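Local coordinates for protein aldehyde dehydrogenase 12 (Zea mays, PDB 6D97) that probably catalyses the NAD-dependent oxidation of L-glutamate gamma-semialdehyde to glutamate, the last step of proline catabolism in plants, at residues A43-F48 with I72-V77; F200-P205 with S228-Q233; L221-K226 with M248-S253. All blocks are in the same frame, centred on the assembly; numbering follows the deposited sequence.

The three contacts run from the four-stranded mixed sheet near the N-terminus to the NAD site. Contact 3 pairs two strands of the parallel Rossmann-type sheet and holds Lys222, which grips the adenosine ribose of NAD. In contact 2 the helix that joins those strands, 229-240, packs on the start of helix 203-214; the centre of contact 2 lies about 9 Å from that of contact 3, and Met231 CE reaches Leu221 CD2 at 3.6 Å. Contact 1 lies about 9 Å from contact 3 and 13 Å from contact 2 (centres). Probable hydrogen bonds tie it to contact 3 (Glu76 OE2 to Ser225 OG, 2.7 Å) and to contact 2 (Gln46 N to Glu232 OE1, 2.8 Å).

Contact 1 of 3, residues A43-F48 with I72-V77; sequences AEVQNF and IKVAEV
Three backbone hydrogen bonds zip the parallel strands 43-45 and 72-74 together: Lys73 N gives to Ala43 O, Val45 N to Lys73 O (2.8 Å) and Ala75 N to Val45 O. A fourth bond comes from a side chain. Asn47 ND2 donates to Ala75 O at 2.8 Å, on a lone pair in the carbonyl plane and with the acceptor close to the Asn47 amide plane, while Asn47 OD1 accepts from Asn252 N. Ala75 centres an inverse gamma turn, so this amide holds the chain where strand pairing ends. Apolar contact follows on one face: Val45 CG1 stands anti to the backbone N (chi1 -179°), which leaves CG2 beside the N, where it meets Ile72 CG2 at 3.7 Å, and both residues pack on Ile229 of helix 229-240. On the other face Glu44 and Lys73 run side by side; Glu44 OE2 stays 4.1 Å from Lys73 NZ, beyond a salt bridge, and Lys73 also makes a cation-pi contact with Trp59. The chemistry is thus split: one apolar face joins this sheet to the nucleotide-binding domain, the opposite face carries a loose charge pair, and Asn47 secures Ala75 O by ND2 and links the sheet to Asn252 by OD1.

Contact 2 of 3, residues F200-P205 with S228-Q233; sequences FPLEIP and SIVMEQ
Met231 lays its CG against the ring of Pro205, which it crosses obliquely. Pro205 CG to Met231 CG is 3.4 Å, tighter than usual van der Waals contact, and Pro205 CB is nearly as near. The methionine chain is bent: chi2 (-47°) turns SD to Leu202 CD1, 4.1 Å away, the two side chains crossing at about a right angle, and chi3 (-71°) turns CE, which reaches Leu221. The preceding residue, Val230, spreads its two methyls over different neighbours. CG2 rests on Pro201 CB at 3.7 Å, whereas CG1, anti to the backbone N (chi1 175°), meets Leu202 CB at 3.8 Å, again with the side chains nearly perpendicular. The Pro201 carbonyl lies between these groups, and its O is 3.5 Å from Met231 CG. No direct hydrogen bond crosses the contact; instead a water donates to Pro201 O and accepts from Met231 N, 2.7 Å from each. An alanine at Met231 would lose the CG and SD contacts, and is likely to leave the Pro205 ring without its close neighbour, strip Leu202 CD1 of its sulfur contact and open a gap between the helices. Beyond the segments, Met231 also packs on Val223 of strand 218-223, and Glu148 of helix 142-157 accepts from Leu202 N and Glu203 N. The contact therefore joins the loop leading into helix 203-214, and that helix's first turn, to the first turn of helix 229-240, with one water linking a carbonyl to a backbone N-H inside an otherwise apolar interface.

Contact 3 of 3, residues L221-K226 with M248-S253; sequences LKVDSK and MDFINS. With NAD (nicotinamide-adenine-dinucleotide), chain E.
Leu221 is held by its backbone between two residues of strand 249-251: its N gives to Asp249 O (2.9 Å) and its O accepts from Ile251 N (3.0 Å), the parallel pairing of a beta-alpha-beta unit whose helix is 229-240. Apolar contacts line one face. Leu221 and Phe250 point the same way, CD2 lying 4.1 Å from Phe250 CD1; Val223 CG2 comes to the ring edge, and Met248 CE touches Leu221 CB. Polar contacts gather where the strands part. Lys222 starts with CG anti to the backbone N (chi1 -176°), but bends at chi2 and chi4, bringing NZ within 2.8 Å of both Ser253 O and the ribose O2B of NAD, with a weak bond to O3B. One water accepts from Lys222 NZ and Ser253 N and donates to Val223 O and Ser225 OG, a hydroxyl also hydrogen-bonded to Glu76; a second accepts from Val223 N and lies 2.7 Å from Ile251 O. Asp224 OD1 forms an Asx turn with Lys226 N and a salt bridge with Lys226 NZ. The segment following strand 249-251 thus probably steadies, through Ser253 O, the ammonium that binds O2B firmly and O3B only weakly.

Contact 1 of 3, residues A43-F48 with I72-V77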
loop_
_atom_site.group_PDB
_atom_site.type_symbol
_atom_site.label_atom_id
_atom_site.label_comp_id
_atom_site.label_asym_id
_atom_site.label_seq_id
_atom_site.Cartn_x
_atom_site.Cartn_y
_atom_site.Cartn_z
ATOM N N ALA A 43 37.644 31.087 3.180
ATOM C CA ALA A 43 37.378 29.751 3.682
ATOM C C ALA A 43 37.860 28.722 2.670
ATOM O O ALA A 43 38.076 29.032 1.496
ATOM C CB ALA A 43 35.886 29.551 3.961
ATOM N N GLU A 44 38.030 27.488 3.133
ATOM C CA GLU A 44 38.393 26.392 2.251
ATOM C C GLU A 44 37.372 25.269 2.360
ATOM O O GLU A 44 36.755 25.062 3.410
ATOM C CB GLU A 44 39.800 25.854 2.549
ATOM C CG GLU A 44 40.023 25.318 3.950
ATOM C CD GLU A 44 41.365 24.612 4.082
ATOM O OE1 GLU A 44 41.374 23.366 4.206
ATOM O OE2 GLU A 44 42.409 25.303 4.042
ATOM N N VAL A 45 37.189 24.562 1.249
ATOM C CA VAL A 45 36.295 23.415 1.163
ATOM C C VAL A 45 37.135 22.192 0.832
ATOM O O VAL A 45 37.906 22.205 -0.134
ATOM C CB VAL A 45 35.200 23.622 0.102
ATOM C CG1 VAL A 45 34.268 22.415 0.056
ATOM C CG2 VAL A 45 34.436 24.890 0.393
ATOM N N GLN A 46 36.987 21.146 1.631
ATOM C CA GLN A 46 37.779 19.939 1.472
ATOM C C GLN A 46 36.916 18.796 0.964
ATOM O O GLN A 46 35.683 18.840 0.997
ATOM C CB GLN A 46 38.444 19.546 2.795
ATOM C CG GLN A 46 39.371 20.608 3.356
ATOM C CD GLN A 46 39.982 20.202 4.675
ATOM O OE1 GLN A 46 39.426 20.472 5.739
ATOM N NE2 GLN A 46 41.130 19.537 4.615
ATOM N N ASN A 47 37.596 17.763 0.492
ATOM C CA ASN A 47 36.949 16.508 0.163
ATOM C C ASN A 47 36.934 15.602 1.388
ATOM O O ASN A 47 37.696 15.786 2.339
ATOM C CB ASN A 47 37.666 15.814 -0.996
ATOM C CG ASN A 47 37.914 16.746 -2.169
ATOM O OD1 ASN A 47 36.990 17.095 -2.908
ATOM N ND2 ASN A 47 39.168 17.158 -2.345
ATOM N N PHE A 48 36.044 14.617 1.356
ATOM C CA PHE A 48 36.009 13.559 2.355
ATOM C C PHE A 48 36.023 12.229 1.621
ATOM O O PHE A 48 35.121 11.950 0.825
ATOM C CB PHE A 48 34.771 13.673 3.246
ATOM C CG PHE A 48 34.821 12.807 4.469
ATOM C CD1 PHE A 48 35.498 13.229 5.600
ATOM C CD2 PHE A 48 34.181 11.580 4.494
ATOM C CE1 PHE A 48 35.540 12.443 6.730
ATOM C CE2 PHE A 48 34.220 10.791 5.622
ATOM C CZ PHE A 48 34.904 11.220 6.739
ATOM N N ILE A 72 36.473 31.794 -1.308
ATOM C CA ILE A 72 36.435 30.369 -0.979
ATOM C C ILE A 72 37.368 29.623 -1.923
ATOM O O ILE A 72 37.242 29.744 -3.145
ATOM C CB ILE A 72 35.015 29.775 -1.082
ATOM C CG1 ILE A 72 34.060 30.433 -0.081
ATOM C CG2 ILE A 72 35.051 28.267 -0.859
ATOM C CD1 ILE A 72 32.604 30.091 -0.308
ATOM N N LYS A 73 38.293 28.841 -1.367
ATOM C CA LYS A 73 39.106 27.941 -2.174
ATOM C C LYS A 73 38.607 26.512 -2.000
ATOM O O LYS A 73 38.288 26.082 -0.887
ATOM C CB LYS A 73 40.596 28.043 -1.828
ATOM C CG LYS A 73 40.995 27.697 -0.408
ATOM C CD LYS A 73 42.519 27.786 -0.268
ATOM C CE LYS A 73 43.010 27.342 1.106
ATOM N NZ LYS A 73 44.501 27.239 1.150
ATOM N N VAL A 74 38.516 25.790 -3.114
ATOM C CA VAL A 74 37.908 24.467 -3.165
ATOM C C VAL A 74 38.962 23.468 -3.622
ATOM O O VAL A 74 39.665 23.708 -4.611
ATOM C CB VAL A 74 36.685 24.450 -4.101
ATOM C CG1 VAL A 74 36.087 23.061 -4.182
ATOM C CG2 VAL A 74 35.646 25.458 -3.623
ATOM N N ALA A 75 39.072 22.351 -2.902
ATOM C CA ALA A 75 40.080 21.331 -3.194
ATOM C C ALA A 75 39.589 20.439 -4.335
ATOM O O ALA A 75 39.209 19.280 -4.154
ATOM C CB ALA A 75 40.390 20.517 -1.946
ATOM N N GLU A 76 39.617 20.999 -5.540
ATOM C CA GLU A 76 39.086 20.286 -6.695
ATOM C C GLU A 76 40.041 19.175 -7.116
ATOM O O GLU A 76 41.225 19.418 -7.370
ATOM C CB GLU A 76 38.819 21.254 -7.845
ATOM C CG GLU A 76 37.484 21.977 -7.690
ATOM C CD GLU A 76 37.071 22.741 -8.929
ATOM O OE1 GLU A 76 37.946 23.014 -9.776
ATOM O OE2 GLU A 76 35.869 23.057 -9.063
ATOM N N VAL A 77 39.517 17.955 -7.176
ATOM C CA VAL A 77 40.292 16.780 -7.556
ATOM C C VAL A 77 40.465 16.761 -9.067
ATOM O O VAL A 77 39.536 17.077 -9.820
ATOM C CB VAL A 77 39.595 15.501 -7.056
ATOM C CG1 VAL A 77 40.301 14.254 -7.570
ATOM C CG2 VAL A 77 39.529 15.497 -5.539
#

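Contact 2 of 3, residues F200-P205 with S228-Q233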
loop_
_atom_site.group_PDB
_atom_site.type_symbol
_atom_site.label_atom_id
_atom_site.label_comp_id
_atom_site.label_asym_id
_atom_site.label_seq_id
_atom_site.Cartn_x
_atom_site.Cartn_y
_atom_site.Cartn_z
ATOM N N PHE A 200 20.406 25.111 -5.083
ATOM C CA PHE A 200 19.971 24.651 -3.763
ATOM C C PHE A 200 21.136 23.915 -3.115
ATOM O O PHE A 200 21.233 22.681 -3.202
ATOM C CB PHE A 200 18.725 23.772 -3.856
ATOM C CG PHE A 200 17.477 24.529 -4.231
ATOM C CD1 PHE A 200 16.766 25.238 -3.274
ATOM C CD2 PHE A 200 17.019 24.536 -5.540
ATOM C CE1 PHE A 200 15.623 25.939 -3.611
ATOM C CE2 PHE A 200 15.874 25.234 -5.885
ATOM C CZ PHE A 200 15.177 25.937 -4.920
ATOM N N PRO A 201 22.041 24.635 -2.445
ATOM C CA PRO A 201 23.277 24.005 -1.952
ATOM C C PRO A 201 23.068 23.033 -0.801
ATOM O O PRO A 201 24.010 22.306 -0.457
ATOM C CB PRO A 201 24.131 25.204 -1.509
ATOM C CG PRO A 201 23.467 26.419 -2.099
ATOM C CD PRO A 201 22.015 26.082 -2.181
ATOM N N LEU A 202 21.887 22.998 -0.190
ATOM C CA LEU A 202 21.623 22.108 0.934
ATOM C C LEU A 202 20.501 21.122 0.653
ATOM O O LEU A 202 20.691 19.910 0.812
ATOM C CB LEU A 202 21.285 22.928 2.189
ATOM C CG LEU A 202 20.942 22.104 3.433
ATOM C CD1 LEU A 202 22.185 21.396 3.953
ATOM C CD2 LEU A 202 20.327 22.978 4.510
ATOM N N GLU A 203 19.338 21.613 0.220
ATOM C CA GLU A 203 18.130 20.792 0.180
ATOM C C GLU A 203 18.284 19.605 -0.763
ATOM O O GLU A 203 17.994 18.463 -0.389
ATOM C CB GLU A 203 16.935 21.651 -0.233
ATOM C CG GLU A 203 15.621 20.902 -0.319
ATOM C CD GLU A 203 14.481 21.803 -0.754
ATOM O OE1 GLU A 203 14.589 23.033 -0.563
ATOM O OE2 GLU A 203 13.481 21.287 -1.292
ATOM N N ILE A 204 18.724 19.852 -1.993
ATOM C CA ILE A 204 18.809 18.787 -2.992
ATOM C C ILE A 204 19.870 17.764 -2.591
ATOM O O ILE A 204 19.546 16.571 -2.487
ATOM C CB ILE A 204 19.077 19.351 -4.397
ATOM C CG1 ILE A 204 17.903 20.211 -4.867
ATOM C CG2 ILE A 204 19.354 18.220 -5.369
ATOM C CD1 ILE A 204 18.161 20.910 -6.181
ATOM N N PRO A 205 21.132 18.152 -2.349
ATOM C CA PRO A 205 22.133 17.125 -2.004
ATOM C C PRO A 205 21.847 16.393 -0.701
ATOM O O PRO A 205 22.051 15.175 -0.637
ATOM C CB PRO A 205 23.444 17.920 -1.941
ATOM C CG PRO A 205 23.037 19.334 -1.779
ATOM C CD PRO A 205 21.752 19.484 -2.488
ATOM N N SER A 228 29.570 24.193 -2.783
ATOM C CA SER A 228 29.764 22.947 -2.050
ATOM C C SER A 228 30.165 23.166 -0.600
ATOM O O SER A 228 30.207 22.194 0.163
ATOM C CB SER A 228 30.819 22.080 -2.741
ATOM O OG SER A 228 32.071 22.743 -2.812
ATOM N N ILE A 229 30.466 24.407 -0.205
ATOM C CA ILE A 229 30.818 24.684 1.183
ATOM C C ILE A 229 29.660 24.335 2.103
ATOM O O ILE A 229 29.868 23.922 3.250
ATOM C CB ILE A 229 31.253 26.158 1.347
ATOM C CG1 ILE A 229 31.939 26.370 2.697
ATOM C CG2 ILE A 229 30.065 27.106 1.201
ATOM C CD1 ILE A 229 32.744 27.662 2.783
ATOM N N VAL A 230 28.427 24.457 1.606
ATOM C CA VAL A 230 27.253 24.234 2.444
ATOM C C VAL A 230 27.161 22.769 2.843
ATOM O O VAL A 230 27.081 22.431 4.030
ATOM C CB VAL A 230 25.979 24.697 1.719
ATOM C CG1 VAL A 230 24.751 24.347 2.544
ATOM C CG2 VAL A 230 26.047 26.189 1.448
ATOM N N MET A 231 27.175 21.873 1.851
ATOM C CA MET A 231 27.111 20.449 2.158
ATOM C C MET A 231 28.335 19.987 2.929
ATOM O O MET A 231 28.250 19.029 3.703
ATOM C CB MET A 231 26.958 19.626 0.881
ATOM C CG MET A 231 25.524 19.359 0.510
ATOM S SD MET A 231 24.497 18.774 1.876
ATOM C CE MET A 231 25.144 17.122 2.103
ATOM N N GLU A 232 29.478 20.647 2.735
ATOM C CA GLU A 232 30.657 20.308 3.521
ATOM C C GLU A 232 30.396 20.542 5.004
ATOM O O GLU A 232 30.699 19.686 5.843
ATOM C CB GLU A 232 31.859 21.124 3.042
ATOM C CG GLU A 232 33.196 20.475 3.351
ATOM C CD GLU A 232 34.105 21.353 4.179
ATOM O OE1 GLU A 232 35.268 21.553 3.774
ATOM O OE2 GLU A 232 33.658 21.846 5.235
ATOM N N GLN A 233 29.809 21.693 5.338
ATOM C CA GLN A 233 29.413 21.958 6.719
ATOM C C GLN A 233 28.326 20.995 7.175
ATOM O O GLN A 233 28.335 20.537 8.323
ATOM C CB GLN A 233 28.942 23.405 6.857
ATOM C CG GLN A 233 29.988 24.427 6.452
ATOM C CD GLN A 233 31.253 24.318 7.278
ATOM O OE1 GLN A 233 31.227 24.470 8.498
ATOM N NE2 GLN A 233 32.369 24.045 6.617
HETATM O O HOH W 1 26.677 22.432 -0.768
#

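Contact 3 of 3, residues L221-K226 with M248-S253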
loop_
_atom_site.group_PDB
_atom_site.type_symbol
_atom_site.label_atom_id
_atom_site.label_comp_id
_atom_site.label_asym_id
_atom_site.label_seq_id
_atom_site.Cartn_x
_atom_site.Cartn_y
_atom_site.Cartn_z
ATOM N N LEU A 221 29.217 11.952 -3.162
ATOM C CA LEU A 221 28.415 13.149 -3.360
ATOM C C LEU A 221 29.270 14.251 -3.966
ATOM O O LEU A 221 30.340 14.575 -3.441
ATOM C CB LEU A 221 27.800 13.623 -2.042
ATOM C CG LEU A 221 27.119 14.991 -2.122
ATOM C CD1 LEU A 221 25.916 14.968 -3.052
ATOM C CD2 LEU A 221 26.714 15.463 -0.743
ATOM N N LYS A 222 28.796 14.820 -5.069
ATOM C CA LYS A 222 29.463 15.937 -5.725
ATOM C C LYS A 222 28.481 17.094 -5.833
ATOM O O LYS A 222 27.411 16.952 -6.437
ATOM C CB LYS A 222 29.983 15.531 -7.105
ATOM C CG LYS A 222 30.785 16.607 -7.816
ATOM C CD LYS A 222 30.160 16.948 -9.157
ATOM C CE LYS A 222 31.031 17.903 -9.957
ATOM N NZ LYS A 222 31.048 19.269 -9.363
ATOM N N VAL A 223 28.842 18.229 -5.244
ATOM C CA VAL A 223 28.060 19.455 -5.321
ATOM C C VAL A 223 28.873 20.477 -6.102
ATOM O O VAL A 223 30.105 20.511 -5.994
ATOM C CB VAL A 223 27.696 19.984 -3.917
ATOM C CG1 VAL A 223 26.869 21.263 -4.005
ATOM C CG2 VAL A 223 26.951 18.910 -3.131
ATOM N N ASP A 224 28.182 21.278 -6.916
ATOM C CA ASP A 224 28.796 22.365 -7.668
ATOM C C ASP A 224 29.758 23.142 -6.787
ATOM O O ASP A 224 29.388 23.612 -5.706
ATOM C CB ASP A 224 27.714 23.298 -8.223
ATOM C CG ASP A 224 28.247 24.248 -9.285
ATOM O OD1 ASP A 224 29.162 25.049 -8.989
ATOM O OD2 ASP A 224 27.757 24.180 -10.431
ATOM N N SER A 225 31.009 23.255 -7.245
ATOM C CA SER A 225 32.066 23.806 -6.404
ATOM C C SER A 225 31.752 25.221 -5.950
ATOM O O SER A 225 32.288 25.679 -4.936
ATOM C CB SER A 225 33.402 23.785 -7.145
ATOM O OG SER A 225 33.839 22.457 -7.375
ATOM N N LYS A 226 30.892 25.929 -6.686
ATOM C CA LYS A 226 30.531 27.282 -6.285
ATOM C C LYS A 226 29.857 27.309 -4.920
ATOM O O LYS A 226 29.990 28.293 -4.186
ATOM C CB LYS A 226 29.618 27.917 -7.335
ATOM C CG LYS A 226 30.324 28.385 -8.595
ATOM C CD LYS A 226 29.369 29.159 -9.495
ATOM C CE LYS A 226 29.286 28.541 -10.883
ATOM N NZ LYS A 226 28.683 27.175 -10.857
ATOM N N MET A 248 30.127 7.353 3.349
ATOM C CA MET A 248 29.981 8.193 2.168
ATOM C C MET A 248 31.274 8.946 1.890
ATOM O O MET A 248 32.135 9.100 2.762
ATOM C CB MET A 248 28.811 9.180 2.311
ATOM C CG MET A 248 29.006 10.286 3.348
ATOM S SD MET A 248 29.855 11.770 2.753
ATOM C CE MET A 248 28.677 12.407 1.565
ATOM N N ASP A 249 31.386 9.429 0.654
ATOM C CA ASP A 249 32.501 10.251 0.216
ATOM C C ASP A 249 31.979 11.563 -0.352
ATOM O O ASP A 249 30.836 11.658 -0.806
ATOM C CB ASP A 249 33.350 9.531 -0.835
ATOM C CG ASP A 249 33.971 8.263 -0.305
ATOM O OD1 ASP A 249 34.593 8.308 0.776
ATOM O OD2 ASP A 249 33.824 7.217 -0.963
ATOM N N PHE A 250 32.849 12.571 -0.346
ATOM C CA PHE A 250 32.513 13.918 -0.793
ATOM C C PHE A 250 33.618 14.389 -1.726
ATOM O O PHE A 250 34.768 14.521 -1.297
ATOM C CB PHE A 250 32.371 14.849 0.417
ATOM C CG PHE A 250 31.868 16.226 0.091
ATOM C CD1 PHE A 250 30.653 16.411 -0.552
ATOM C CD2 PHE A 250 32.597 17.341 0.477
ATOM C CE1 PHE A 250 30.188 17.686 -0.829
ATOM C CE2 PHE A 250 32.143 18.617 0.205
ATOM C CZ PHE A 250 30.935 18.793 -0.448
ATOM N N ILE A 251 33.290 14.618 -2.995
ATOM C CA ILE A 251 34.284 15.000 -3.992
ATOM C C ILE A 251 33.928 16.371 -4.553
ATOM O O ILE A 251 32.756 16.658 -4.825
ATOM C CB ILE A 251 34.405 13.953 -5.119
ATOM C CG1 ILE A 251 35.496 14.367 -6.112
ATOM C CG2 ILE A 251 33.075 13.752 -5.832
ATOM C CD1 ILE A 251 35.922 13.266 -7.069
ATOM N N ASN A 252 34.938 17.224 -4.698
ATOM C CA ASN A 252 34.811 18.498 -5.388
ATOM C C ASN A 252 35.647 18.434 -6.660
ATOM O O ASN A 252 36.814 18.029 -6.616
ATOM C CB ASN A 252 35.273 19.663 -4.507
ATOM C CG ASN A 252 34.496 19.772 -3.206
ATOM O OD1 ASN A 252 33.493 20.479 -3.125
ATOM N ND2 ASN A 252 34.980 19.099 -2.170
ATOM N N SER A 253 35.050 18.814 -7.784
ATOM C CA SER A 253 35.744 18.762 -9.066
ATOM C C SER A 253 34.907 19.504 -10.094
ATOM O O SER A 253 33.749 19.852 -9.848
ATOM C CB SER A 253 35.992 17.320 -9.523
ATOM O OG SER A 253 34.777 16.682 -9.880
HETATM P PA NAD E . 24.899 21.622 -14.587
HETATM O O1A NAD E . 24.421 20.458 -15.513
HETATM O O2A NAD E . 25.724 22.685 -15.123
HETATM O O5B NAD E . 25.783 21.330 -13.440
HETATM C C5B NAD E . 25.281 20.608 -12.341
HETATM C C4B NAD E . 26.296 19.665 -11.704
HETATM O O4B NAD E . 26.724 18.641 -12.584
HETATM C C3B NAD E . 27.502 20.365 -11.167
HETATM O O3B NAD E . 27.902 19.806 -9.976
HETATM C C2B NAD E . 28.498 20.130 -12.219
HETATM O O2B NAD E . 29.775 20.184 -11.708
HETATM C C1B NAD E . 28.118 18.770 -12.669
HETATM N N9A NAD E . 28.540 18.417 -14.008
HETATM C C8A NAD E . 28.578 19.215 -15.137
HETATM N N7A NAD E . 29.003 18.486 -16.175
HETATM C C5A NAD E . 29.244 17.180 -15.759
HETATM C C6A NAD E . 29.679 16.023 -16.376
HETATM N N6A NAD E . 29.993 16.041 -17.778
HETATM N N1A NAD E . 29.812 14.889 -15.672
HETATM C C2A NAD E . 29.523 14.837 -14.347
HETATM N N3A NAD E . 29.092 15.954 -13.704
HETATM C C4A NAD E . 28.946 17.116 -14.375
HETATM O O3 NAD E . 23.906 22.469 -13.914
HETATM P PN NAD E . 23.681 24.026 -14.130
HETATM O O1N NAD E . 22.339 24.289 -13.355
HETATM O O2N NAD E . 24.764 24.835 -13.478
HETATM O O5D NAD E . 23.490 24.438 -15.565
HETATM O O HOH W 2 32.576 20.167 -7.031
HETATM O O HOH W 3 31.322 18.793 -3.961
HETATM O O HOH W 4 31.942 22.153 -9.848
#